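Glycinin A3B4 subunit (Glycine max, PDB 2D5F) serves as an 11S seed storage globulin of soybean, a bicupin subunit that assembles into hexamers and probably stores nitrogen and carbon for the seedling. Local coordinates at residues B[21-26]-B[234-239]; B[30-35]-B[46-51]; B[67-72]-B[143-148]; B[158-163]-B[173-178]. All coordinates share one frame; numbering follows the deposited sequence.

Contact 1. Residues B[21-26]-B[234-239]; sequences HRVESE and RKQIVT
Glu26 donates its backbone N to Arg234 O at 3.2 Å, where residues 21-26, beginning in a strand, meet residues 234-239, which run into strand 237-239. Ser25 faces Lys235 and Glu26 faces Val238, their CA atoms a little over 5 Å apart. The two strands belong to different sheets of the N-terminal cupin barrel, and the contact at Ser25 and Glu26 ties one to the other. Glu26, a long acceptor, bridges the gap: CG stands anti to the backbone N (chi1 167°), and the extended chain brings the anti lone pair of OE2 to Thr239 N at 2.7 Å. One water joins Glu26 OE2, Thr239 O and Arg234 NH1, so the carboxylate meets the guanidinium through solvent; Arg234 also binds Asn469 of a neighbouring subunit. Small Ser25 fits closely, its CB 3.2 Å from Ile237 O, while its buried OG finds no polar partner. Lys235 lays CD against Glu24 O at 3.3 Å and sends NZ on to Asp170.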
loop_
_atom_site.group_PDB
_atom_site.type_symbol
_atom_site.label_atom_id
_atom_site.label_comp_id
_atom_site.label_asym_id
_atom_site.label_seq_id
_atom_site.Cartn_x
_atom_site.Cartn_y
_atom_site.Cartn_z
ATOM N N HIS B 21 -27.458 -10.390 30.498
ATOM C CA HIS B 21 -26.766 -10.503 31.778
ATOM C C HIS B 21 -26.375 -9.137 32.342
ATOM O O HIS B 21 -26.063 -8.208 31.593
ATOM C CB HIS B 21 -25.514 -11.377 31.607
ATOM C CG HIS B 21 -24.736 -11.584 32.871
ATOM N ND1 HIS B 21 -25.216 -12.327 33.929
ATOM C CD2 HIS B 21 -23.514 -11.139 33.248
ATOM C CE1 HIS B 21 -24.321 -12.333 34.903
ATOM N NE2 HIS B 21 -23.280 -11.619 34.514
ATOM N N ARG B 22 -26.387 -9.026 33.666
ATOM C CA ARG B 22 -26.044 -7.773 34.331
ATOM C C ARG B 22 -24.976 -7.983 35.396
ATOM O O ARG B 22 -24.958 -9.006 36.078
ATOM C CB ARG B 22 -27.295 -7.159 34.977
ATOM C CG ARG B 22 -28.476 -7.033 34.023
ATOM C CD ARG B 22 -29.784 -6.657 34.725
ATOM N NE ARG B 22 -29.983 -5.213 34.833
ATOM C CZ ARG B 22 -29.605 -4.473 35.870
ATOM N NH1 ARG B 22 -29.001 -5.039 36.907
ATOM N NH2 ARG B 22 -29.838 -3.168 35.872
ATOM N N VAL B 23 -24.083 -7.008 35.519
ATOM C CA VAL B 23 -23.021 -7.034 36.519
ATOM C C VAL B 23 -23.090 -5.698 37.239
ATOM O O VAL B 23 -22.693 -4.672 36.692
ATOM C CB VAL B 23 -21.612 -7.172 35.883
ATOM C CG1 VAL B 23 -20.534 -6.915 36.940
ATOM C CG2 VAL B 23 -21.437 -8.558 35.285
ATOM N N GLU B 24 -23.613 -5.710 38.459
ATOM C CA GLU B 24 -23.728 -4.495 39.252
ATOM C C GLU B 24 -22.460 -4.275 40.069
ATOM O O GLU B 24 -22.062 -5.132 40.855
ATOM C CB GLU B 24 -24.947 -4.588 40.174
ATOM C CG GLU B 24 -26.270 -4.444 39.436
ATOM C CD GLU B 24 -27.461 -4.793 40.301
ATOM O OE1 GLU B 24 -27.447 -4.422 41.493
ATOM O OE2 GLU B 24 -28.412 -5.431 39.792
ATOM N N SER B 25 -21.823 -3.126 39.866
ATOM C CA SER B 25 -20.592 -2.787 40.575
ATOM C C SER B 25 -20.803 -1.569 41.458
ATOM O O SER B 25 -21.823 -0.891 41.376
ATOM C CB SER B 25 -19.462 -2.466 39.584
ATOM O OG SER B 25 -19.209 -3.555 38.721
ATOM N N GLU B 26 -19.812 -1.284 42.288
ATOM C CA GLU B 26 -19.883 -0.138 43.173
ATOM C C GLU B 26 -20.156 1.156 42.417
ATOM O O GLU B 26 -21.076 1.900 42.756
ATOM C CB GLU B 26 -18.576 0.001 43.945
ATOM C CG GLU B 26 -18.421 1.332 44.652
ATOM C CD GLU B 26 -17.084 1.456 45.340
ATOM O OE1 GLU B 26 -16.976 1.051 46.514
ATOM O OE2 GLU B 26 -16.131 1.944 44.702
ATOM N N ARG B 234 -15.256 -4.283 45.192
ATOM C CA ARG B 234 -15.928 -3.253 44.407
ATOM C C ARG B 234 -16.295 -3.688 42.985
ATOM O O ARG B 234 -17.201 -3.122 42.368
ATOM C CB ARG B 234 -15.046 -2.006 44.339
ATOM C CG ARG B 234 -14.681 -1.410 45.692
ATOM C CD ARG B 234 -13.657 -0.302 45.524
ATOM N NE ARG B 234 -12.411 -0.819 44.964
ATOM C CZ ARG B 234 -11.453 -0.062 44.440
ATOM N NH1 ARG B 234 -11.594 1.258 44.402
ATOM N NH2 ARG B 234 -10.357 -0.627 43.943
ATOM N N LYS B 235 -15.589 -4.698 42.481
ATOM C CA LYS B 235 -15.786 -5.219 41.127
ATOM C C LYS B 235 -15.144 -4.281 40.098
ATOM O O LYS B 235 -14.476 -3.318 40.482
ATOM C CB LYS B 235 -17.276 -5.452 40.840
ATOM C CG LYS B 235 -17.889 -6.495 41.790
ATOM C CD LYS B 235 -19.341 -6.818 41.467
ATOM C CE LYS B 235 -19.994 -7.613 42.597
ATOM N NZ LYS B 235 -19.220 -8.838 42.965
ATOM N N GLN B 236 -15.349 -4.562 38.808
ATOM C CA GLN B 236 -14.730 -3.802 37.708
ATOM C C GLN B 236 -14.990 -2.302 37.520
ATOM O O GLN B 236 -14.253 -1.635 36.788
ATOM C CB GLN B 236 -14.997 -4.518 36.378
ATOM C CG GLN B 236 -16.442 -4.875 36.146
ATOM C CD GLN B 236 -16.726 -6.334 36.442
ATOM O OE1 GLN B 236 -16.859 -7.150 35.528
ATOM N NE2 GLN B 236 -16.808 -6.672 37.724
ATOM N N ILE B 237 -16.041 -1.772 38.128
ATOM C CA ILE B 237 -16.315 -0.342 38.024
ATOM C C ILE B 237 -16.416 0.173 39.454
ATOM O O ILE B 237 -17.303 -0.228 40.211
ATOM C CB ILE B 237 -17.629 -0.037 37.275
ATOM C CG1 ILE B 237 -17.539 -0.535 35.829
ATOM C CG2 ILE B 237 -17.883 1.466 37.270
ATOM C CD1 ILE B 237 -18.766 -0.215 34.992
ATOM N N VAL B 238 -15.493 1.049 39.821
ATOM C CA VAL B 238 -15.458 1.586 41.168
ATOM C C VAL B 238 -15.826 3.063 41.249
ATOM O O VAL B 238 -15.823 3.779 40.242
ATOM C CB VAL B 238 -14.059 1.407 41.769
ATOM C CG1 VAL B 238 -13.630 -0.049 41.640
ATOM C CG2 VAL B 238 -13.070 2.331 41.068
ATOM N N THR B 239 -16.145 3.510 42.461
ATOM C CA THR B 239 -16.481 4.904 42.692
ATOM C C THR B 239 -15.250 5.570 43.293
ATOM O O THR B 239 -14.705 5.093 44.290
ATOM C CB THR B 239 -17.652 5.051 43.680
ATOM O OG1 THR B 239 -18.825 4.443 43.126
ATOM C CG2 THR B 239 -17.924 6.520 43.958
HETATM O O HOH W 1 -13.853 2.924 45.496
#

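Contact 2. Residues B[30-35]-B[46-51]; sequences IETWNS and TVSKRT. With CO3 (carbonate ion), chain E.
Trp33 lies beside Val47, both side chains pointing the same way, at the end of an antiparallel ladder in which Glu31 and Lys49 exchange two backbone hydrogen bonds. Trp33 N adds a third, to Val47 O at 3.0 Å. From there its CB passes the same carbonyl, and with CG anti to the carbonyl carbon (chi1 -83°) the six-membered ring swings back alongside the partner strand, edge first. CE3 meets Val47 O at 3.2 Å, near the ring plane. CZ3 reaches Val47 CG1 at 3.6 Å and Lys49 CB at 3.9 Å, and CH2 just touches that CB; a broad aromatic suits this place because one ring spans two residues. Its NE1 turns to Leu17 O. Beside it Glu31 and fully extended Lys49 run alongside each other, OE1 against CD at 3.5 Å, with OE1 and NZ too far apart for a salt bridge. On the other face Arg50 NH2 grips carbonate O2 at 2.6 Å, near the guanidinium plane, in a pocket completed by His58, Tyr131, Thr133 and Ala143. Strand 46-52 lies between strands 28-32 and 141-147, and Leu421 of strand 421-424, in the second cupin domain, packs on Trp33 and Val47.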
loop_
_atom_site.group_PDB
_atom_site.type_symbol
_atom_site.label_atom_id
_atom_site.label_comp_id
_atom_site.label_asym_id
_atom_site.label_seq_id
_atom_site.Cartn_x
_atom_site.Cartn_y
_atom_site.Cartn_z
ATOM N N ILE B 30 -22.771 -3.049 34.124
ATOM C CA ILE B 30 -22.359 -3.603 32.842
ATOM C C ILE B 30 -23.435 -4.591 32.425
ATOM O O ILE B 30 -23.764 -5.519 33.164
ATOM C CB ILE B 30 -21.012 -4.342 32.929
ATOM C CG1 ILE B 30 -19.895 -3.349 33.261
ATOM C CG2 ILE B 30 -20.713 -5.030 31.601
ATOM C CD1 ILE B 30 -18.521 -3.984 33.360
ATOM N N GLU B 31 -24.000 -4.366 31.246
ATOM C CA GLU B 31 -25.039 -5.227 30.710
ATOM C C GLU B 31 -24.543 -5.819 29.405
ATOM O O GLU B 31 -24.065 -5.094 28.533
ATOM C CB GLU B 31 -26.300 -4.412 30.455
ATOM C CG GLU B 31 -26.930 -3.853 31.712
ATOM C CD GLU B 31 -28.003 -2.845 31.400
ATOM O OE1 GLU B 31 -27.678 -1.645 31.296
ATOM O OE2 GLU B 31 -29.171 -3.253 31.238
ATOM N N THR B 32 -24.643 -7.134 29.261
ATOM C CA THR B 32 -24.191 -7.761 28.029
ATOM C C THR B 32 -25.273 -8.569 27.341
ATOM O O THR B 32 -26.178 -9.096 27.985
ATOM C CB THR B 32 -22.984 -8.699 28.278
ATOM O OG1 THR B 32 -23.368 -9.767 29.155
ATOM C CG2 THR B 32 -21.831 -7.925 28.904
ATOM N N TRP B 33 -25.182 -8.635 26.017
ATOM C CA TRP B 33 -26.105 -9.434 25.215
ATOM C C TRP B 33 -25.382 -10.775 25.101
ATOM O O TRP B 33 -24.166 -10.800 24.898
ATOM C CB TRP B 33 -26.281 -8.823 23.822
ATOM C CG TRP B 33 -27.296 -7.690 23.731
ATOM C CD1 TRP B 33 -28.553 -7.758 23.187
ATOM C CD2 TRP B 33 -27.111 -6.326 24.142
ATOM N NE1 TRP B 33 -29.157 -6.523 23.228
ATOM C CE2 TRP B 33 -28.298 -5.626 23.812
ATOM C CE3 TRP B 33 -26.060 -5.626 24.760
ATOM C CZ2 TRP B 33 -28.461 -4.257 24.071
ATOM C CZ3 TRP B 33 -26.222 -4.259 25.020
ATOM C CH2 TRP B 33 -27.417 -3.593 24.677
ATOM N N ASN B 34 -26.102 -11.881 25.265
ATOM C CA ASN B 34 -25.491 -13.205 25.164
ATOM C C ASN B 34 -24.942 -13.366 23.741
ATOM O O ASN B 34 -25.682 -13.221 22.765
ATOM C CB ASN B 34 -26.542 -14.287 25.437
ATOM C CG ASN B 34 -25.934 -15.667 25.576
ATOM O OD1 ASN B 34 -25.114 -16.084 24.759
ATOM N ND2 ASN B 34 -26.342 -16.390 26.615
ATOM N N SER B 35 -23.658 -13.679 23.617
ATOM C CA SER B 35 -23.058 -13.822 22.291
ATOM C C SER B 35 -23.564 -15.048 21.523
ATOM O O SER B 35 -23.252 -15.219 20.347
ATOM C CB SER B 35 -21.529 -13.882 22.406
ATOM O OG SER B 35 -21.126 -15.018 23.147
ATOM N N THR B 46 -20.742 -9.269 19.501
ATOM C CA THR B 46 -21.637 -9.234 20.646
ATOM C C THR B 46 -21.613 -7.788 21.113
ATOM O O THR B 46 -20.796 -6.996 20.636
ATOM C CB THR B 46 -21.248 -10.206 21.788
ATOM O OG1 THR B 46 -22.371 -10.334 22.670
ATOM C CG2 THR B 46 -20.069 -9.702 22.585
ATOM N N VAL B 47 -22.512 -7.430 22.020
ATOM C CA VAL B 47 -22.592 -6.057 22.486
ATOM C C VAL B 47 -22.622 -5.958 24.002
ATOM O O VAL B 47 -23.143 -6.838 24.687
ATOM C CB VAL B 47 -23.852 -5.362 21.904
ATOM C CG1 VAL B 47 -23.909 -3.907 22.349
ATOM C CG2 VAL B 47 -23.844 -5.460 20.378
ATOM N N SER B 48 -22.066 -4.867 24.514
ATOM C CA SER B 48 -22.009 -4.620 25.945
ATOM C C SER B 48 -22.379 -3.168 26.244
ATOM O O SER B 48 -21.830 -2.247 25.645
ATOM C CB SER B 48 -20.596 -4.915 26.446
ATOM O OG SER B 48 -20.419 -4.483 27.779
ATOM N N LYS B 49 -23.322 -2.971 27.160
ATOM C CA LYS B 49 -23.757 -1.631 27.552
ATOM C C LYS B 49 -23.133 -1.317 28.908
ATOM O O LYS B 49 -23.343 -2.043 29.872
ATOM C CB LYS B 49 -25.276 -1.584 27.657
ATOM C CG LYS B 49 -25.835 -0.226 28.028
ATOM C CD LYS B 49 -27.356 -0.276 28.049
ATOM C CE LYS B 49 -27.952 1.052 28.478
ATOM N NZ LYS B 49 -29.437 0.962 28.615
ATOM N N ARG B 50 -22.363 -0.238 28.978
ATOM C CA ARG B 50 -21.699 0.121 30.226
ATOM C C ARG B 50 -22.190 1.431 30.805
ATOM O O ARG B 50 -22.407 2.407 30.083
ATOM C CB ARG B 50 -20.185 0.188 30.017
ATOM C CG ARG B 50 -19.546 -1.175 29.807
ATOM C CD ARG B 50 -18.208 -1.080 29.086
ATOM N NE ARG B 50 -17.948 -2.302 28.332
ATOM C CZ ARG B 50 -17.121 -2.391 27.298
ATOM N NH1 ARG B 50 -16.960 -3.553 26.682
ATOM N NH2 ARG B 50 -16.457 -1.323 26.880
ATOM N N THR B 51 -22.375 1.442 32.118
ATOM C CA THR B 51 -22.829 2.641 32.798
ATOM C C THR B 51 -21.859 3.008 33.900
ATOM O O THR B 51 -21.559 2.198 34.774
ATOM C CB THR B 51 -24.230 2.453 33.410
ATOM O OG1 THR B 51 -25.174 2.195 32.365
ATOM C CG2 THR B 51 -24.655 3.713 34.160
HETATM C C CO3 E . -16.307 1.840 28.971
HETATM O O1 CO3 E . -15.713 2.103 30.064
HETATM O O2 CO3 E . -15.984 0.783 28.325
HETATM O O3 CO3 E . -17.218 2.638 28.530
HETATM O O HOH W 2 -25.140 -0.601 31.701
#

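Contact 3. Residues B[67-72]-B[143-148]; sequences QMIIVV and AISLLD
The amide of Gln67 is the flat side-chain group that meets the partner strand, and it does so through its oxygen: Ser145 OG donates to OE1 at 2.9 Å, in the carbonyl plane and on a lone pair. CG of Gln67 stands anti to the carbonyl carbon (chi1 -66°), and the extended chain carries the amide past Ser145, whose OG also lies 3.6 Å from Gln67 CB. Leu147 CD1 approaches the same oxygen more loosely. Beneath these groups, strands 67-73 and 141-147 run antiparallel, with four backbone hydrogen bonds in two reciprocal pairs, Met68 with Leu146 and Ile70 with Ile144. CA-H...O contacts fill the intervening non-hydrogen-bonded positions. Ile69 shares the face of Gln67; its CG2 packs on Ala143 CB at 3.5 Å, where a small methyl suits the short distance between the strands and also lines the carbonate pocket of the barrel interior. The opposite face is wholly apolar in its side chains. Ile70 and Ile144 lie side by side, CG2 to CB at 4.0 Å, and Val72 CG2 meets Ile144 CD1 at 3.8 Å. Phe444 of strand 438-445 covers Met68, Ile70 and Leu146, joining the two cupin domains. Since Gln67 OE1 also accepts from Arg50 NH1, two donors hold the amide oxygen; Ser145 thus probably helps to position Gln67, and through it the arginine that binds the carbonate.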
loop_
_atom_site.group_PDB
_atom_site.type_symbol
_atom_site.label_atom_id
_atom_site.label_comp_id
_atom_site.label_asym_id
_atom_site.label_seq_id
_atom_site.Cartn_x
_atom_site.Cartn_y
_atom_site.Cartn_z
ATOM N N GLN B 67 -13.015 -2.858 19.736
ATOM C CA GLN B 67 -14.340 -2.502 20.226
ATOM C C GLN B 67 -14.642 -1.129 19.653
ATOM O O GLN B 67 -13.751 -0.280 19.553
ATOM C CB GLN B 67 -14.375 -2.381 21.755
ATOM C CG GLN B 67 -14.147 -3.657 22.538
ATOM C CD GLN B 67 -14.189 -3.416 24.041
ATOM O OE1 GLN B 67 -15.195 -2.949 24.578
ATOM N NE2 GLN B 67 -13.092 -3.728 24.723
ATOM N N MET B 68 -15.885 -0.923 19.247
ATOM C CA MET B 68 -16.305 0.381 18.757
ATOM C C MET B 68 -17.410 0.766 19.727
ATOM O O MET B 68 -18.412 0.072 19.838
ATOM C CB MET B 68 -16.846 0.307 17.340
ATOM C CG MET B 68 -17.356 1.650 16.855
ATOM S SD MET B 68 -17.698 1.654 15.105
ATOM C CE MET B 68 -16.173 2.336 14.507
ATOM N N ILE B 69 -17.207 1.866 20.440
ATOM C CA ILE B 69 -18.160 2.310 21.444
ATOM C C ILE B 69 -18.812 3.646 21.113
ATOM O O ILE B 69 -18.156 4.567 20.624
ATOM C CB ILE B 69 -17.456 2.465 22.800
ATOM C CG1 ILE B 69 -16.626 1.216 23.095
ATOM C CG2 ILE B 69 -18.478 2.697 23.907
ATOM C CD1 ILE B 69 -15.664 1.388 24.252
ATOM N N ILE B 70 -20.112 3.743 21.360
ATOM C CA ILE B 70 -20.804 5.000 21.150
ATOM C C ILE B 70 -21.305 5.439 22.520
ATOM O O ILE B 70 -21.941 4.667 23.236
ATOM C CB ILE B 70 -21.995 4.889 20.163
ATOM C CG1 ILE B 70 -22.604 6.285 19.971
ATOM C CG2 ILE B 70 -23.034 3.899 20.668
ATOM C CD1 ILE B 70 -23.635 6.381 18.877
ATOM N N VAL B 71 -20.965 6.664 22.897
ATOM C CA VAL B 71 -21.382 7.216 24.176
ATOM C C VAL B 71 -22.747 7.825 23.945
ATOM O O VAL B 71 -22.871 8.788 23.195
ATOM C CB VAL B 71 -20.425 8.328 24.651
ATOM C CG1 VAL B 71 -20.869 8.849 26.003
ATOM C CG2 VAL B 71 -19.009 7.800 24.726
ATOM N N VAL B 72 -23.772 7.266 24.579
ATOM C CA VAL B 72 -25.118 7.783 24.397
ATOM C C VAL B 72 -25.574 8.724 25.511
ATOM O O VAL B 72 -26.649 9.306 25.418
ATOM C CB VAL B 72 -26.150 6.636 24.243
ATOM C CG1 VAL B 72 -25.752 5.735 23.070
ATOM C CG2 VAL B 72 -26.255 5.835 25.532
ATOM N N ALA B 143 -22.636 3.988 27.714
ATOM C CA ALA B 143 -21.991 3.695 26.442
ATOM C C ALA B 143 -22.350 2.302 25.941
ATOM O O ALA B 143 -22.536 1.371 26.731
ATOM C CB ALA B 143 -20.481 3.826 26.589
ATOM N N ILE B 144 -22.459 2.167 24.622
ATOM C CA ILE B 144 -22.781 0.881 24.010
ATOM C C ILE B 144 -21.590 0.433 23.176
ATOM O O ILE B 144 -21.203 1.098 22.214
ATOM C CB ILE B 144 -24.044 0.964 23.111
ATOM C CG1 ILE B 144 -25.315 0.964 23.976
ATOM C CG2 ILE B 144 -24.099 -0.234 22.174
ATOM C CD1 ILE B 144 -25.480 2.185 24.842
ATOM N N SER B 145 -21.023 -0.708 23.543
ATOM C CA SER B 145 -19.856 -1.220 22.855
ATOM C C SER B 145 -20.091 -2.409 21.937
ATOM O O SER B 145 -20.687 -3.407 22.327
ATOM C CB SER B 145 -18.778 -1.591 23.876
ATOM O OG SER B 145 -17.659 -2.161 23.223
ATOM N N LEU B 146 -19.615 -2.283 20.702
ATOM C CA LEU B 146 -19.704 -3.363 19.738
ATOM C C LEU B 146 -18.392 -4.129 19.913
ATOM O O LEU B 146 -17.312 -3.583 19.656
ATOM C CB LEU B 146 -19.805 -2.805 18.310
ATOM C CG LEU B 146 -20.075 -3.786 17.152
ATOM C CD1 LEU B 146 -18.875 -4.721 16.919
ATOM C CD2 LEU B 146 -21.331 -4.591 17.461
ATOM N N LEU B 147 -18.488 -5.366 20.395
ATOM C CA LEU B 147 -17.316 -6.217 20.597
ATOM C C LEU B 147 -17.131 -7.060 19.333
ATOM O O LEU B 147 -17.819 -8.059 19.132
ATOM C CB LEU B 147 -17.509 -7.133 21.819
ATOM C CG LEU B 147 -17.346 -6.565 23.244
ATOM C CD1 LEU B 147 -18.278 -5.404 23.472
ATOM C CD2 LEU B 147 -17.635 -7.663 24.263
ATOM N N ASP B 148 -16.205 -6.643 18.479
ATOM C CA ASP B 148 -15.947 -7.337 17.222
ATOM C C ASP B 148 -15.139 -8.624 17.424
ATOM O O ASP B 148 -13.997 -8.725 16.981
ATOM C CB ASP B 148 -15.226 -6.375 16.270
ATOM C CG ASP B 148 -15.104 -6.918 14.854
ATOM O OD1 ASP B 148 -15.935 -7.764 14.451
ATOM O OD2 ASP B 148 -14.180 -6.484 14.138
#

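Contact 4. Residues B[158-163]-B[173-178]; sequences QNPRVF and HPETMQ
Pro160 sets its ring over one face of the His173 imidazole, a CH-pi contact with CB 3.8 Å from the ring centroid and only 7° off the normal. Proline suits this position, since its compact ring offers several C-H groups to a flat partner; CG also closes on His173 CG at 3.4 Å. Val162 CG2 lies at the edge of the same imidazole, near its plane, and the two side chains cross at about a right angle. The remaining apolar contact is made by Thr176, whose methyl CG2 rests 3.6 Å from Pro160 CD and beside the side chain of Asn159. Of the hydrogen bonds, those of Thr176 to His173 O stay within residues 173-178. Thr176 OG1 sits between its backbone N and carbonyl carbon (chi1 64°), which brings it to His173 O at 2.6 Å, while Thr176 N binds that same oxygen; the doubly held carbonyl ties His173 to the short 3-10 turn at 174-176. Outside the two segments, Glu175 OE1 is taken by Ser35 OG. Thr176 O accepts from Gln10 NE2 of a neighbouring subunit, so this pair of loops borders the subunit interface. They flank the short strand 163-164, which pairs with strand 56-62 of the first cupin barrel.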
loop_
_atom_site.group_PDB
_atom_site.type_symbol
_atom_site.label_atom_id
_atom_site.label_comp_id
_atom_site.label_asym_id
_atom_site.label_seq_id
_atom_site.Cartn_x
_atom_site.Cartn_y
_atom_site.Cartn_z
ATOM N N GLN B 158 -14.114 -17.464 19.073
ATOM C CA GLN B 158 -15.243 -16.536 19.034
ATOM C C GLN B 158 -15.727 -15.953 20.356
ATOM O O GLN B 158 -16.493 -14.993 20.360
ATOM C CB GLN B 158 -16.425 -17.202 18.327
ATOM C CG GLN B 158 -17.237 -18.124 19.216
ATOM C CD GLN B 158 -18.619 -17.571 19.486
ATOM O OE1 GLN B 158 -19.441 -17.453 18.573
ATOM N NE2 GLN B 158 -18.884 -17.218 20.742
ATOM N N ASN B 159 -15.291 -16.515 21.476
ATOM C CA ASN B 159 -15.748 -16.014 22.766
ATOM C C ASN B 159 -15.235 -14.629 23.129
ATOM O O ASN B 159 -14.089 -14.279 22.846
ATOM C CB ASN B 159 -15.343 -16.958 23.902
ATOM C CG ASN B 159 -15.992 -18.323 23.795
ATOM O OD1 ASN B 159 -15.601 -19.147 22.970
ATOM N ND2 ASN B 159 -16.988 -18.568 24.635
ATOM N N PRO B 160 -16.097 -13.812 23.749
ATOM C CA PRO B 160 -15.670 -12.473 24.152
ATOM C C PRO B 160 -14.787 -12.703 25.380
ATOM O O PRO B 160 -15.010 -13.650 26.142
ATOM C CB PRO B 160 -16.988 -11.773 24.480
ATOM C CG PRO B 160 -17.887 -12.899 24.895
ATOM C CD PRO B 160 -17.555 -13.969 23.892
ATOM N N ARG B 161 -13.771 -11.870 25.559
ATOM C CA ARG B 161 -12.865 -12.020 26.695
ATOM C C ARG B 161 -12.421 -10.653 27.175
ATOM O O ARG B 161 -12.141 -9.777 26.361
ATOM C CB ARG B 161 -11.597 -12.790 26.299
ATOM C CG ARG B 161 -11.745 -14.256 25.942
ATOM C CD ARG B 161 -10.359 -14.820 25.656
ATOM N NE ARG B 161 -10.321 -16.280 25.590
ATOM C CZ ARG B 161 -10.838 -17.004 24.602
ATOM N NH1 ARG B 161 -10.750 -18.328 24.637
ATOM N NH2 ARG B 161 -11.440 -16.405 23.579
ATOM N N VAL B 162 -12.333 -10.486 28.492
ATOM C CA VAL B 162 -11.880 -9.229 29.075
ATOM C C VAL B 162 -10.765 -9.520 30.079
ATOM O O VAL B 162 -10.976 -10.207 31.082
ATOM C CB VAL B 162 -13.020 -8.482 29.807
ATOM C CG1 VAL B 162 -12.522 -7.106 30.272
ATOM C CG2 VAL B 162 -14.213 -8.317 28.885
ATOM N N PHE B 163 -9.570 -9.014 29.792
ATOM C CA PHE B 163 -8.429 -9.211 30.674
ATOM C C PHE B 163 -8.282 -7.981 31.566
ATOM O O PHE B 163 -7.872 -6.919 31.097
ATOM C CB PHE B 163 -7.139 -9.413 29.863
ATOM C CG PHE B 163 -7.112 -10.685 29.055
ATOM C CD1 PHE B 163 -7.909 -10.827 27.918
ATOM C CD2 PHE B 163 -6.298 -11.748 29.439
ATOM C CE1 PHE B 163 -7.895 -12.012 27.178
ATOM C CE2 PHE B 163 -6.275 -12.937 28.706
ATOM C CZ PHE B 163 -7.074 -13.071 27.572
ATOM N N HIS B 173 -19.385 -11.967 30.508
ATOM C CA HIS B 173 -20.016 -12.793 29.491
ATOM C C HIS B 173 -20.053 -14.208 30.041
ATOM O O HIS B 173 -19.239 -15.054 29.678
ATOM C CB HIS B 173 -19.221 -12.725 28.180
ATOM C CG HIS B 173 -18.965 -11.324 27.715
ATOM N ND1 HIS B 173 -17.880 -10.586 28.140
ATOM C CD2 HIS B 173 -19.690 -10.504 26.919
ATOM C CE1 HIS B 173 -17.950 -9.369 27.627
ATOM N NE2 HIS B 173 -19.040 -9.294 26.884
ATOM N N PRO B 174 -21.010 -14.474 30.945
ATOM C CA PRO B 174 -21.197 -15.773 31.593
ATOM C C PRO B 174 -21.421 -16.937 30.643
ATOM O O PRO B 174 -21.025 -18.066 30.936
ATOM C CB PRO B 174 -22.390 -15.527 32.513
ATOM C CG PRO B 174 -23.176 -14.505 31.775
ATOM C CD PRO B 174 -22.101 -13.554 31.312
ATOM N N GLU B 175 -22.046 -16.669 29.504
ATOM C CA GLU B 175 -22.302 -17.731 28.547
ATOM C C GLU B 175 -21.012 -18.420 28.100
ATOM O O GLU B 175 -21.058 -19.531 27.578
ATOM C CB GLU B 175 -23.053 -17.192 27.324
ATOM C CG GLU B 175 -22.207 -16.405 26.324
ATOM C CD GLU B 175 -22.099 -14.926 26.648
ATOM O OE1 GLU B 175 -21.659 -14.171 25.753
ATOM O OE2 GLU B 175 -22.445 -14.514 27.779
ATOM N N THR B 176 -19.867 -17.775 28.319
ATOM C CA THR B 176 -18.583 -18.354 27.917
ATOM C C THR B 176 -17.993 -19.317 28.945
ATOM O O THR B 176 -17.067 -20.070 28.634
ATOM C CB THR B 176 -17.510 -17.267 27.644
ATOM O OG1 THR B 176 -17.228 -16.553 28.855
ATOM C CG2 THR B 176 -17.981 -16.298 26.566
ATOM N N MET B 177 -18.514 -19.297 30.166
ATOM C CA MET B 177 -17.988 -20.178 31.202
ATOM C C MET B 177 -18.400 -21.627 31.015
ATOM O O MET B 177 -18.012 -22.498 31.795
ATOM C CB MET B 177 -18.402 -19.687 32.590
ATOM C CG MET B 177 -17.751 -18.365 32.978
ATOM S SD MET B 177 -16.038 -18.240 32.380
ATOM C CE MET B 177 -15.282 -19.685 33.155
ATOM N N GLN B 178 -19.182 -21.887 29.974
ATOM C CA GLN B 178 -19.617 -23.243 29.686
ATOM C C GLN B 178 -18.716 -23.876 28.626
ATOM O O GLN B 178 -17.538 -24.140 28.873
ATOM C CB GLN B 178 -21.071 -23.252 29.209
ATOM C CG GLN B 178 -21.544 -24.623 28.760
ATOM C CD GLN B 178 -21.027 -25.733 29.660
ATOM O OE1 GLN B 178 -21.196 -25.689 30.881
ATOM N NE2 GLN B 178 -20.391 -26.736 29.058
#

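How the contacts relate
Contacts 1, 2 and 3 step across one antiparallel sheet of the N-terminal cupin domain, in the order 21-24, 28-32, 46-52, 141-147, 67-73. Contacts 2 and 3 have centres about 9 Å apart and are joined by backbone bonds between strands 46-52 and 141-147; contact 1, about 13 Å from contact 2, adds the outer strand and links it to the second sheet. Contact 4 lies against this sheet, His173 touching both Thr32 and Leu147. Along the chain contacts 2, 3 and 4 follow in series inside the long loop closed by contact 1. Contacts 2 and 3, which hold the carbonate-pocket residues Arg50 and Ala143, lie nearer the centre of the chain, while contacts 1 and 4 reach a neighbouring subunit.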